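Local coordinates for protein endonuclease V (Bacillus subtilis, PDB 3GA2) that probably repairs DNA with deaminated bases by a magnesium-dependent cut at the second phosphodiester bond 3' to a deoxyinosine, leaving the lesion on the nicked strand, at residues F22-R27 with N124-A129; N40-V45 with P110-F115; N118-Y123 with D171-G176; H131-L136 with C192-D197. The protein carries 1 engineered substitution. One frame throughout, in Å; residues are numbered along the deposited sequence.

Contact 1. Residues F22-R27 with N124-A129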
# COMPACT_ATOMS: atom_id res chain seq x y z
N PHE A 22 -12.86 10.83 7.42
CA PHE A 22 -13.13 11.00 8.84
C PHE A 22 -13.99 9.88 9.41
O PHE A 22 -13.84 9.49 10.57
CB PHE A 22 -13.77 12.37 9.10
CG PHE A 22 -12.78 13.50 9.10
CD1 PHE A 22 -11.68 13.48 9.96
CD2 PHE A 22 -12.95 14.60 8.27
CE1 PHE A 22 -10.77 14.53 9.99
CE2 PHE A 22 -12.04 15.66 8.29
CZ PHE A 22 -10.95 15.63 9.15
N ASN A 23 -14.90 9.35 8.59
CA ASN A 23 -15.75 8.27 9.04
C ASN A 23 -14.93 7.00 9.22
O ASN A 23 -14.92 6.40 10.29
CB ASN A 23 -16.87 8.02 8.03
CG ASN A 23 -17.98 9.06 8.11
OD1 ASN A 23 -18.85 9.14 7.24
ND2 ASN A 23 -17.95 9.86 9.18
N LEU A 24 -14.22 6.61 8.17
CA LEU A 24 -13.41 5.40 8.22
C LEU A 24 -12.26 5.51 9.22
O LEU A 24 -11.90 4.52 9.86
CB LEU A 24 -12.84 5.10 6.83
CG LEU A 24 -13.90 4.86 5.75
CD1 LEU A 24 -13.20 4.65 4.42
CD2 LEU A 24 -14.76 3.65 6.10
N LYS A 25 -11.71 6.71 9.36
CA LYS A 25 -10.60 6.94 10.28
C LYS A 25 -10.96 6.53 11.70
O LYS A 25 -10.10 6.08 12.46
CB LYS A 25 -10.19 8.41 10.25
CG LYS A 25 -8.95 8.71 11.07
CD LYS A 25 -8.42 10.12 10.82
CE LYS A 25 -9.39 11.18 11.28
NZ LYS A 25 -8.79 12.54 11.13
N ASN A 26 -12.22 6.68 12.07
CA ASN A 26 -12.64 6.32 13.42
C ASN A 26 -12.85 4.81 13.53
O ASN A 26 -13.19 4.31 14.60
CB ASN A 26 -13.91 7.08 13.80
CG ASN A 26 -13.68 8.57 13.91
OD1 ASN A 26 -12.79 9.02 14.63
ND2 ASN A 26 -14.48 9.35 13.18
N ARG A 27 -12.65 4.10 12.43
CA ARG A 27 -12.81 2.65 12.41
C ARG A 27 -11.47 1.94 12.26
O ARG A 27 -11.42 0.74 11.98
CB ARG A 27 -13.75 2.25 11.26
CG ARG A 27 -15.18 2.76 11.42
CD ARG A 27 -16.03 2.45 10.19
NE ARG A 27 -16.02 1.03 9.87
CZ ARG A 27 -16.64 0.49 8.82
NH1 ARG A 27 -17.32 1.25 7.98
NH2 ARG A 27 -16.56 -0.82 8.61
N ASN A 124 -4.05 12.36 7.50
CA ASN A 124 -5.23 12.02 8.28
C ASN A 124 -5.31 10.53 8.53
O ASN A 124 -6.41 9.97 8.64
CB ASN A 124 -6.47 12.53 7.55
CG ASN A 124 -7.53 13.04 8.50
OD1 ASN A 124 -7.23 13.74 9.46
ND2 ASN A 124 -8.79 12.70 8.23
N HIS A 125 -4.15 9.89 8.64
CA HIS A 125 -4.06 8.45 8.88
C HIS A 125 -4.92 7.70 7.87
O HIS A 125 -5.41 6.61 8.15
CB HIS A 125 -4.52 8.12 10.31
CG HIS A 125 -3.59 8.63 11.37
ND1 HIS A 125 -4.04 9.18 12.55
CD2 HIS A 125 -2.24 8.67 11.43
CE1 HIS A 125 -3.01 9.53 13.30
NE2 HIS A 125 -1.91 9.23 12.64
N MSE A 126 -5.12 8.28 6.69
CA MSE A 126 -5.97 7.63 5.72
C MSE A 126 -5.31 7.38 4.36
O MSE A 126 -5.92 7.62 3.32
CB MSE A 126 -7.25 8.44 5.56
CG MSE A 126 -8.48 7.61 5.21
SE MSE A 126 -8.81 6.12 6.41
CE MSE A 126 -9.82 5.05 5.17
N GLY A 127 -4.06 6.92 4.39
CA GLY A 127 -3.35 6.61 3.16
C GLY A 127 -4.00 5.40 2.50
O GLY A 127 -4.76 4.67 3.15
N VAL A 128 -3.69 5.17 1.23
CA VAL A 128 -4.27 4.07 0.46
C VAL A 128 -4.22 2.70 1.15
O VAL A 128 -5.19 1.94 1.11
CB VAL A 128 -3.62 3.98 -0.96
CG1 VAL A 128 -2.15 3.59 -0.85
CG2 VAL A 128 -4.38 2.99 -1.84
N ALA A 129 -3.10 2.37 1.79
CA ALA A 129 -3.01 1.06 2.45
C ALA A 129 -4.08 0.91 3.54
O ALA A 129 -4.71 -0.14 3.67
CB ALA A 129 -1.61 0.87 3.06

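Contact 2. Residues N40-V45 with P110-F115. Engineered in segment 40-45: Thr42 (natural residue Gly).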
# COMPACT_ATOMS: atom_id res chain seq x y z
N ASN A 40 -0.31 -17.90 5.64
CA ASN A 40 -0.15 -18.77 4.49
C ASN A 40 0.29 -18.01 3.23
O ASN A 40 1.10 -18.51 2.45
CB ASN A 40 -1.47 -19.50 4.17
CG ASN A 40 -1.94 -20.38 5.32
OD1 ASN A 40 -1.23 -21.27 5.77
ND2 ASN A 40 -3.16 -20.14 5.79
N THR A 41 -0.25 -16.81 3.04
CA THR A 41 0.07 -16.01 1.88
C THR A 41 0.14 -14.51 2.19
O THR A 41 -0.42 -14.03 3.17
CB THR A 41 -0.99 -16.20 0.77
OG1 THR A 41 -2.29 -15.90 1.30
CG2 THR A 41 -0.98 -17.62 0.25
N THR A 42 0.87 -13.78 1.35
CA THR A 42 0.98 -12.33 1.48
C THR A 42 0.86 -11.80 0.06
O THR A 42 1.35 -12.42 -0.89
CB THR A 42 2.33 -11.88 2.13
OG1 THR A 42 3.40 -12.02 1.19
CG2 THR A 42 2.65 -12.72 3.36
N ALA A 43 0.17 -10.68 -0.11
CA ALA A 43 0.01 -10.11 -1.45
C ALA A 43 0.67 -8.75 -1.52
O ALA A 43 0.84 -8.07 -0.50
CB ALA A 43 -1.47 -10.01 -1.80
N GLY A 44 1.04 -8.35 -2.73
CA GLY A 44 1.66 -7.06 -2.94
C GLY A 44 0.81 -6.30 -3.93
O GLY A 44 0.35 -6.87 -4.92
N VAL A 45 0.60 -5.01 -3.68
CA VAL A 45 -0.22 -4.18 -4.55
C VAL A 45 0.54 -2.95 -5.02
O VAL A 45 1.20 -2.27 -4.23
CB VAL A 45 -1.49 -3.68 -3.81
CG1 VAL A 45 -2.47 -3.08 -4.80
CG2 VAL A 45 -2.13 -4.82 -3.04
N PRO A 110 -5.46 -13.72 0.11
CA PRO A 110 -4.27 -13.30 0.85
C PRO A 110 -4.58 -12.95 2.29
O PRO A 110 -5.59 -12.32 2.58
CB PRO A 110 -3.78 -12.10 0.05
CG PRO A 110 -4.23 -12.42 -1.36
CD PRO A 110 -5.63 -12.94 -1.12
N ASP A 111 -3.69 -13.36 3.20
CA ASP A 111 -3.86 -13.07 4.63
C ASP A 111 -3.46 -11.64 4.97
O ASP A 111 -3.90 -11.09 5.98
CB ASP A 111 -3.01 -14.01 5.49
CG ASP A 111 -3.40 -15.48 5.34
OD1 ASP A 111 -4.59 -15.81 5.53
OD2 ASP A 111 -2.51 -16.29 5.04
N VAL A 112 -2.60 -11.05 4.13
CA VAL A 112 -2.14 -9.68 4.33
C VAL A 112 -1.73 -9.05 3.00
O VAL A 112 -1.18 -9.73 2.14
CB VAL A 112 -0.91 -9.62 5.29
CG1 VAL A 112 0.23 -10.43 4.73
CG2 VAL A 112 -0.47 -8.17 5.49
N PHE A 113 -2.02 -7.76 2.84
CA PHE A 113 -1.68 -7.05 1.62
C PHE A 113 -0.69 -5.93 1.88
O PHE A 113 -0.93 -5.06 2.71
CB PHE A 113 -2.93 -6.41 0.99
CG PHE A 113 -3.90 -7.39 0.39
CD1 PHE A 113 -4.08 -7.44 -0.99
CD2 PHE A 113 -4.68 -8.20 1.20
CE1 PHE A 113 -5.03 -8.29 -1.56
CE2 PHE A 113 -5.64 -9.06 0.64
CZ PHE A 113 -5.81 -9.10 -0.74
N LEU A 114 0.44 -5.95 1.18
CA LEU A 114 1.43 -4.90 1.34
C LEU A 114 1.29 -3.97 0.13
O LEU A 114 1.32 -4.41 -1.02
CB LEU A 114 2.86 -5.47 1.42
CG LEU A 114 3.24 -6.29 2.66
CD1 LEU A 114 2.82 -7.74 2.49
CD2 LEU A 114 4.75 -6.21 2.87
N PHE A 115 1.14 -2.68 0.39
CA PHE A 115 0.95 -1.70 -0.66
C PHE A 115 2.15 -0.82 -0.94
O PHE A 115 2.85 -0.40 -0.03
CB PHE A 115 -0.21 -0.77 -0.30
CG PHE A 115 -1.55 -1.43 -0.34
CD1 PHE A 115 -1.94 -2.32 0.66
CD2 PHE A 115 -2.44 -1.15 -1.37
CE1 PHE A 115 -3.19 -2.92 0.63
CE2 PHE A 115 -3.70 -1.74 -1.41
CZ PHE A 115 -4.08 -2.63 -0.41
O HOH W 1 -5.42 -18.19 4.85

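Contact 3. Residues N118-Y123 with D171-G176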
# COMPACT_ATOMS: atom_id res chain seq x y z
N ASN A 118 1.58 4.71 1.28
CA ASN A 118 1.38 4.90 2.71
C ASN A 118 0.08 4.35 3.27
O ASN A 118 -0.89 4.13 2.54
CB ASN A 118 1.45 6.38 3.09
CG ASN A 118 2.84 6.96 2.96
OD1 ASN A 118 3.78 6.50 3.61
ND2 ASN A 118 2.98 7.98 2.11
N GLY A 119 0.07 4.17 4.58
CA GLY A 119 -1.11 3.69 5.28
C GLY A 119 -1.41 4.71 6.36
O GLY A 119 -1.86 5.82 6.08
N TYR A 120 -1.12 4.34 7.61
CA TYR A 120 -1.35 5.21 8.76
C TYR A 120 -0.46 6.46 8.71
O TYR A 120 -0.81 7.50 9.27
CB TYR A 120 -1.07 4.42 10.04
CG TYR A 120 -1.69 5.00 11.29
CD1 TYR A 120 -3.08 5.03 11.45
CD2 TYR A 120 -0.90 5.50 12.32
CE1 TYR A 120 -3.67 5.56 12.59
CE2 TYR A 120 -1.48 6.04 13.47
CZ TYR A 120 -2.86 6.06 13.60
OH TYR A 120 -3.44 6.60 14.73
N LEU A 121 0.69 6.36 8.05
CA LEU A 121 1.59 7.50 7.92
C LEU A 121 1.01 8.40 6.84
O LEU A 121 1.43 8.38 5.68
CB LEU A 121 2.98 7.02 7.52
CG LEU A 121 4.10 8.03 7.25
CD1 LEU A 121 4.47 8.84 8.49
CD2 LEU A 121 5.29 7.23 6.76
N HIS A 122 0.03 9.20 7.24
CA HIS A 122 -0.65 10.09 6.32
C HIS A 122 -1.29 11.22 7.11
O HIS A 122 -1.66 11.03 8.27
CB HIS A 122 -1.71 9.29 5.55
CG HIS A 122 -2.60 10.13 4.69
ND1 HIS A 122 -3.75 10.70 5.17
CD2 HIS A 122 -2.49 10.50 3.40
CE1 HIS A 122 -4.32 11.40 4.20
NE2 HIS A 122 -3.57 11.30 3.12
N TYR A 123 -1.42 12.39 6.48
CA TYR A 123 -2.00 13.59 7.08
C TYR A 123 -3.20 13.27 7.96
O TYR A 123 -3.38 13.86 9.02
CB TYR A 123 -2.45 14.58 6.01
CG TYR A 123 -1.38 15.02 5.03
CD1 TYR A 123 -1.48 14.73 3.67
CD2 TYR A 123 -0.27 15.74 5.47
CE1 TYR A 123 -0.49 15.14 2.77
CE2 TYR A 123 0.73 16.15 4.58
CZ TYR A 123 0.61 15.85 3.23
OH TYR A 123 1.60 16.23 2.35
N ASP A 171 3.08 14.87 17.18
CA ASP A 171 2.14 15.15 18.27
C ASP A 171 2.15 14.03 19.31
O ASP A 171 1.12 13.73 19.91
CB ASP A 171 0.71 15.30 17.73
CG ASP A 171 0.54 16.53 16.85
OD1 ASP A 171 1.11 17.59 17.19
OD2 ASP A 171 -0.18 16.43 15.83
N GLY A 172 3.30 13.40 19.51
CA GLY A 172 3.39 12.34 20.49
C GLY A 172 2.78 11.03 20.05
O GLY A 172 2.56 10.14 20.87
N GLU A 173 2.49 10.90 18.76
CA GLU A 173 1.91 9.67 18.24
C GLU A 173 2.80 9.07 17.17
O GLU A 173 3.41 9.78 16.37
CB GLU A 173 0.51 9.94 17.67
CG GLU A 173 -0.56 9.95 18.74
CD GLU A 173 -1.96 10.18 18.19
OE1 GLU A 173 -2.30 9.54 17.17
OE2 GLU A 173 -2.71 10.97 18.79
N VAL A 174 2.89 7.74 17.17
CA VAL A 174 3.71 7.06 16.19
C VAL A 174 2.95 6.86 14.89
O VAL A 174 2.00 6.08 14.83
CB VAL A 174 4.15 5.67 16.69
CG1 VAL A 174 4.92 4.95 15.59
CG2 VAL A 174 5.01 5.81 17.93
N TYR A 175 3.35 7.57 13.84
CA TYR A 175 2.69 7.43 12.54
C TYR A 175 3.23 6.25 11.74
O TYR A 175 2.51 5.64 10.96
CB TYR A 175 2.83 8.70 11.71
CG TYR A 175 1.83 9.79 12.04
CD1 TYR A 175 1.10 10.42 11.03
CD2 TYR A 175 1.61 10.19 13.36
CE1 TYR A 175 0.18 11.43 11.32
CE2 TYR A 175 0.70 11.20 13.66
CZ TYR A 175 -0.01 11.81 12.64
OH TYR A 175 -0.94 12.78 12.94
N GLY A 176 4.51 5.95 11.94
CA GLY A 176 5.15 4.86 11.23
C GLY A 176 6.64 4.82 11.52
O GLY A 176 7.09 5.38 12.51
O HOH W 2 -1.51 7.02 16.89
O HOH W 3 -1.84 15.28 10.81

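Contact 4. Residues H131-L136 with C192-D197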
# COMPACT_ATOMS: atom_id res chain seq x y z
N HIS A 131 -6.93 2.84 3.86
CA HIS A 131 -8.21 2.97 3.20
C HIS A 131 -8.64 1.67 2.50
O HIS A 131 -9.78 1.22 2.66
CB HIS A 131 -8.16 4.13 2.20
CG HIS A 131 -9.50 4.66 1.80
ND1 HIS A 131 -9.66 5.87 1.14
CD2 HIS A 131 -10.74 4.15 1.95
CE1 HIS A 131 -10.94 6.07 0.91
NE2 HIS A 131 -11.62 5.05 1.39
N ALA A 132 -7.74 1.08 1.72
CA ALA A 132 -8.05 -0.16 1.01
C ALA A 132 -8.42 -1.30 1.96
O ALA A 132 -9.21 -2.18 1.62
CB ALA A 132 -6.86 -0.57 0.14
N ALA A 133 -7.85 -1.28 3.17
CA ALA A 133 -8.12 -2.33 4.14
C ALA A 133 -9.60 -2.54 4.40
O ALA A 133 -10.06 -3.68 4.51
CB ALA A 133 -7.40 -2.03 5.44
N PHE A 134 -10.36 -1.45 4.51
CA PHE A 134 -11.79 -1.59 4.76
C PHE A 134 -12.47 -2.39 3.67
O PHE A 134 -13.31 -3.25 3.96
CB PHE A 134 -12.44 -0.22 4.90
CG PHE A 134 -11.91 0.59 6.05
CD1 PHE A 134 -10.94 1.56 5.84
CD2 PHE A 134 -12.37 0.37 7.34
CE1 PHE A 134 -10.43 2.30 6.90
CE2 PHE A 134 -11.86 1.10 8.41
CZ PHE A 134 -10.89 2.07 8.19
N PHE A 135 -12.12 -2.14 2.41
CA PHE A 135 -12.73 -2.88 1.32
C PHE A 135 -12.29 -4.34 1.29
O PHE A 135 -13.10 -5.24 1.09
CB PHE A 135 -12.39 -2.25 -0.03
CG PHE A 135 -13.09 -0.95 -0.30
CD1 PHE A 135 -12.59 0.25 0.19
CD2 PHE A 135 -14.24 -0.93 -1.09
CE1 PHE A 135 -13.21 1.46 -0.11
CE2 PHE A 135 -14.87 0.28 -1.40
CZ PHE A 135 -14.36 1.48 -0.90
N LEU A 136 -11.00 -4.57 1.50
CA LEU A 136 -10.43 -5.91 1.48
C LEU A 136 -10.78 -6.75 2.70
O LEU A 136 -10.79 -7.98 2.63
CB LEU A 136 -8.91 -5.84 1.34
CG LEU A 136 -8.31 -5.08 0.16
CD1 LEU A 136 -6.79 -5.06 0.26
CD2 LEU A 136 -8.75 -5.73 -1.15
N CYS A 192 1.43 1.03 9.47
CA CYS A 192 0.41 0.01 9.51
C CYS A 192 -0.60 0.46 8.47
O CYS A 192 -0.67 1.65 8.15
CB CYS A 192 -0.31 -0.02 10.86
SG CYS A 192 0.66 -0.62 12.24
N GLY A 193 -1.35 -0.49 7.94
CA GLY A 193 -2.40 -0.15 7.01
C GLY A 193 -3.59 -0.12 7.95
O GLY A 193 -3.97 0.94 8.45
N ASN A 194 -4.17 -1.29 8.22
CA ASN A 194 -5.28 -1.41 9.17
C ASN A 194 -5.36 -2.87 9.60
O ASN A 194 -4.91 -3.76 8.88
CB ASN A 194 -6.61 -0.96 8.55
CG ASN A 194 -7.72 -0.79 9.59
OD1 ASN A 194 -7.44 -0.71 10.79
ND2 ASN A 194 -8.97 -0.71 9.13
N TYR A 195 -5.88 -3.11 10.80
CA TYR A 195 -6.03 -4.46 11.33
C TYR A 195 -4.71 -5.16 11.65
O TYR A 195 -4.60 -6.38 11.54
CB TYR A 195 -6.83 -5.31 10.34
CG TYR A 195 -8.12 -4.67 9.88
CD1 TYR A 195 -9.03 -4.15 10.79
CD2 TYR A 195 -8.44 -4.59 8.53
CE1 TYR A 195 -10.23 -3.58 10.37
CE2 TYR A 195 -9.63 -4.03 8.10
CZ TYR A 195 -10.52 -3.52 9.02
OH TYR A 195 -11.71 -2.97 8.58
N ILE A 196 -3.71 -4.39 12.06
CA ILE A 196 -2.40 -4.95 12.38
C ILE A 196 -1.57 -3.90 13.13
O ILE A 196 -1.68 -2.71 12.84
CB ILE A 196 -1.67 -5.37 11.08
CG1 ILE A 196 -0.33 -6.02 11.39
CG2 ILE A 196 -1.46 -4.13 10.20
CD1 ILE A 196 0.38 -6.53 10.13
N ASP A 197 -0.74 -4.35 14.07
CA ASP A 197 0.10 -3.42 14.83
C ASP A 197 1.42 -3.13 14.12
O ASP A 197 1.79 -3.81 13.15
CB ASP A 197 0.36 -3.94 16.25
CG ASP A 197 1.07 -5.28 16.28
OD1 ASP A 197 1.82 -5.61 15.35
OD2 ASP A 197 0.88 -6.01 17.28

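Contact 1. Residues F22-R27 with N124-A129
Lys25 and Asn124 meet with their side chains crossing at about a right angle. Lysine suits the place through its reach: CG stands anti to the backbone N (chi1 -174°), CD squeezes tightly past Asn124 O, and a bend at chi3 carries the ammonium group onward. NZ donates to Asn124 OD1 over 2.6 Å, a short and poorly directed bond that comes from above the carbonyl plane, 43° out of it. NZ sits almost over the amide, with Asn124 ND2 2.9 Å away, which makes the detail less certain. An alanine here would remove this donor and probably leave Asn124 OD1 without its mate and the amide freer to turn.

The same amide also serves Phe22. Its ND2 lies over one face of the ring, 3.2 Å from Phe22 CE1, with the ring and amide planes almost perpendicular (88°). Ammonium group, amide and ring rim thus crowd together, NZ lying near Phe22 CE1 as well as against the amide.

Deeper in, the contact becomes apolar. Leu24 and Met126, modelled as selenomethionine, also cross at about a right angle, and the packing is tight: Met126 CE is 3.4 Å from Leu24 CB and 3.5 Å from Leu24 CD1. A flexible, unbranched chain bent at chi2 can slip its methyl against a branched leucine in this way.

The result is the end of helix 14-25 laid against the loop that leads, through the N-cap residue Gly127, into helix 128-136, the helical link between parallel strands 113-116 and 140-144 in this RNase H-like fold.

Contact 2. Residues N40-V45 with P110-F115
Ala43 and Phe113 face each other as one of three parallel bridges, followed by Gly44 with Leu114 and Val45 with Phe115. The backbone bonds are regular: Ala43 N to Val112 O (2.8 Å), Leu114 N to Ala43 O (2.7 Å) and Val45 N to Leu114 O (2.8 Å).

At the strand entrance the polar work passes to Asp111. Its OD2 accepts from Asn40 N (2.8 Å) and Thr41 N (3.1 Å), which reach it from opposite faces of the carboxylate plane, while a water links Asp111 OD1 to Asn40 ND2. A short acidic side chain can gather two successive N-H groups here.

Apolar contacts fill the face bearing Ala43, Val45, Phe113 and Phe115. The small methyl of Ala43 sits over the Phe113 ring and also touches Pro110 CB. Val45, with CG1 anti to the backbone N (chi1 -168°), leaves CG2 to lie over Phe115, 3.9 Å from the ring centroid, and at the Phe113 edge. Away from that face, the engineered Thr42 and Val112 lie side by side, pointing the same way.

Both strands continue into the predicted magnesium ligands, Asp46 and Asp116. Chemically, a water-touched start held by one carboxylate oxygen gives way to an apolar ladder whose facing N-H and C=O groups pair with each other.

Contact 3. Residues N118-Y123 with D171-G176
Tyr120 turns its ring toward strand 173-179 by placing CG anti to the backbone N (chi1 -160°), which brings one ring edge against the backbone of Val174 and Tyr175. Tyr175 answers with CG anti to its carbonyl carbon (chi1 -82°), so that its ring runs alongside the loop and an edge comes up to His122 O, 3.6 Å from CE1.

Both tyrosines therefore use their rims. Val174 O and Tyr175 O lie near the plane of the Tyr120 ring, 3.7 Å from CE2 and CD2 respectively, where the slightly positive ring hydrogens suit carbonyl oxygens. Tyrosine is apt in both places because a flat body can line a backbone while the hydroxyl reaches water. Tyr120 OH is bridged to Glu173 OE1 through a water, 2.9 Å from the hydroxyl and 2.7 Å from the carboxylate oxygen, to which the water donates. A second water donates to Tyr123 O and makes a weak link to Tyr175 OH.

The apolar centre is Leu121, the middle of an inverse gamma turn. That turn brings its backbone close to Tyr175, and Leu121 CD1 packs 3.6 Å from Tyr175 CB, the two side chains crossing at about a right angle. At Gly176 a side chain would point toward Leu121, and anything bulky would probably crowd it.

The loop between strand 113-116 and helix 128-136 is thereby fitted to the beginning of strand 173-179. Leu121 extends the packing to Phe189 and Ser191 of strand 188-194 and to Ile168 of strand 165-170, while Tyr120 stacks on His125, nearer the start of helix 128-136.

Contact 4. Residues H131-L136 with C192-D197
Ala133 and Asn194 form the tight part of the contact, their CB atoms only 3.4 Å apart; a bare methyl suits a helix face brought this close to a strand. Beside them the Asn194 amide lies over the faces of two rings. ND2 stands 3.4 Å above the Phe134 plane and 3.2 Å above the Tyr195 plane, offset toward the rim of each, with the Phe134 ring and the amide 51° apart. Asn194 reaches this spot with CG anti to the backbone N (chi1 -167°). Its buried OD1 is satisfied by Asn29 N and, weakly, by Tyr195 N, so the amide is held.

Looser is the far end of Tyr195, a partly exposed residue. Its ring meets Ala133 O edge-on, 3.6 Å from CE2, and its hydroxyl oxygen comes no closer than 3.6 Å to Phe134, at CD2. With an alanine in place of Phe134, a gap would probably open on that side of the Asn194 amide, and the ring atoms beside the Tyr195 hydroxyl would be lost.

Helix 128-136 thus lies on the central sheet at a classic beta bulge, in which Gly193 and Asn194 both face Thr140, an instance of the helix-on-sheet layering of RNase H-like alpha/beta folds.

How the contacts relate
Contacts 1 and 4 share helix 128-136, and their centres lie about 9 Å apart: Met126 CE is 3.3 Å from Phe134 CE1. Contact 2 reaches the same helix from the sheet, Phe115 CZ lying 3.5 Å from Ala132 CB. Contacts 1 and 3 divide the loop between strand 113-116 and that helix; Gly127 N and Gly119 O, 3.0 Å apart, probably bond. Tyr120 N probably bonds to Cys192 O, tying contact 3 to contact 4. Nearest the predicted magnesium site is contact 2, where the side chains of Val45 and Phe115 are about 6 Å from the side chains of Asp46 and Asp116 respectively; the side chain of Leu121 in contact 3 is about 12 Å from that of Asp116.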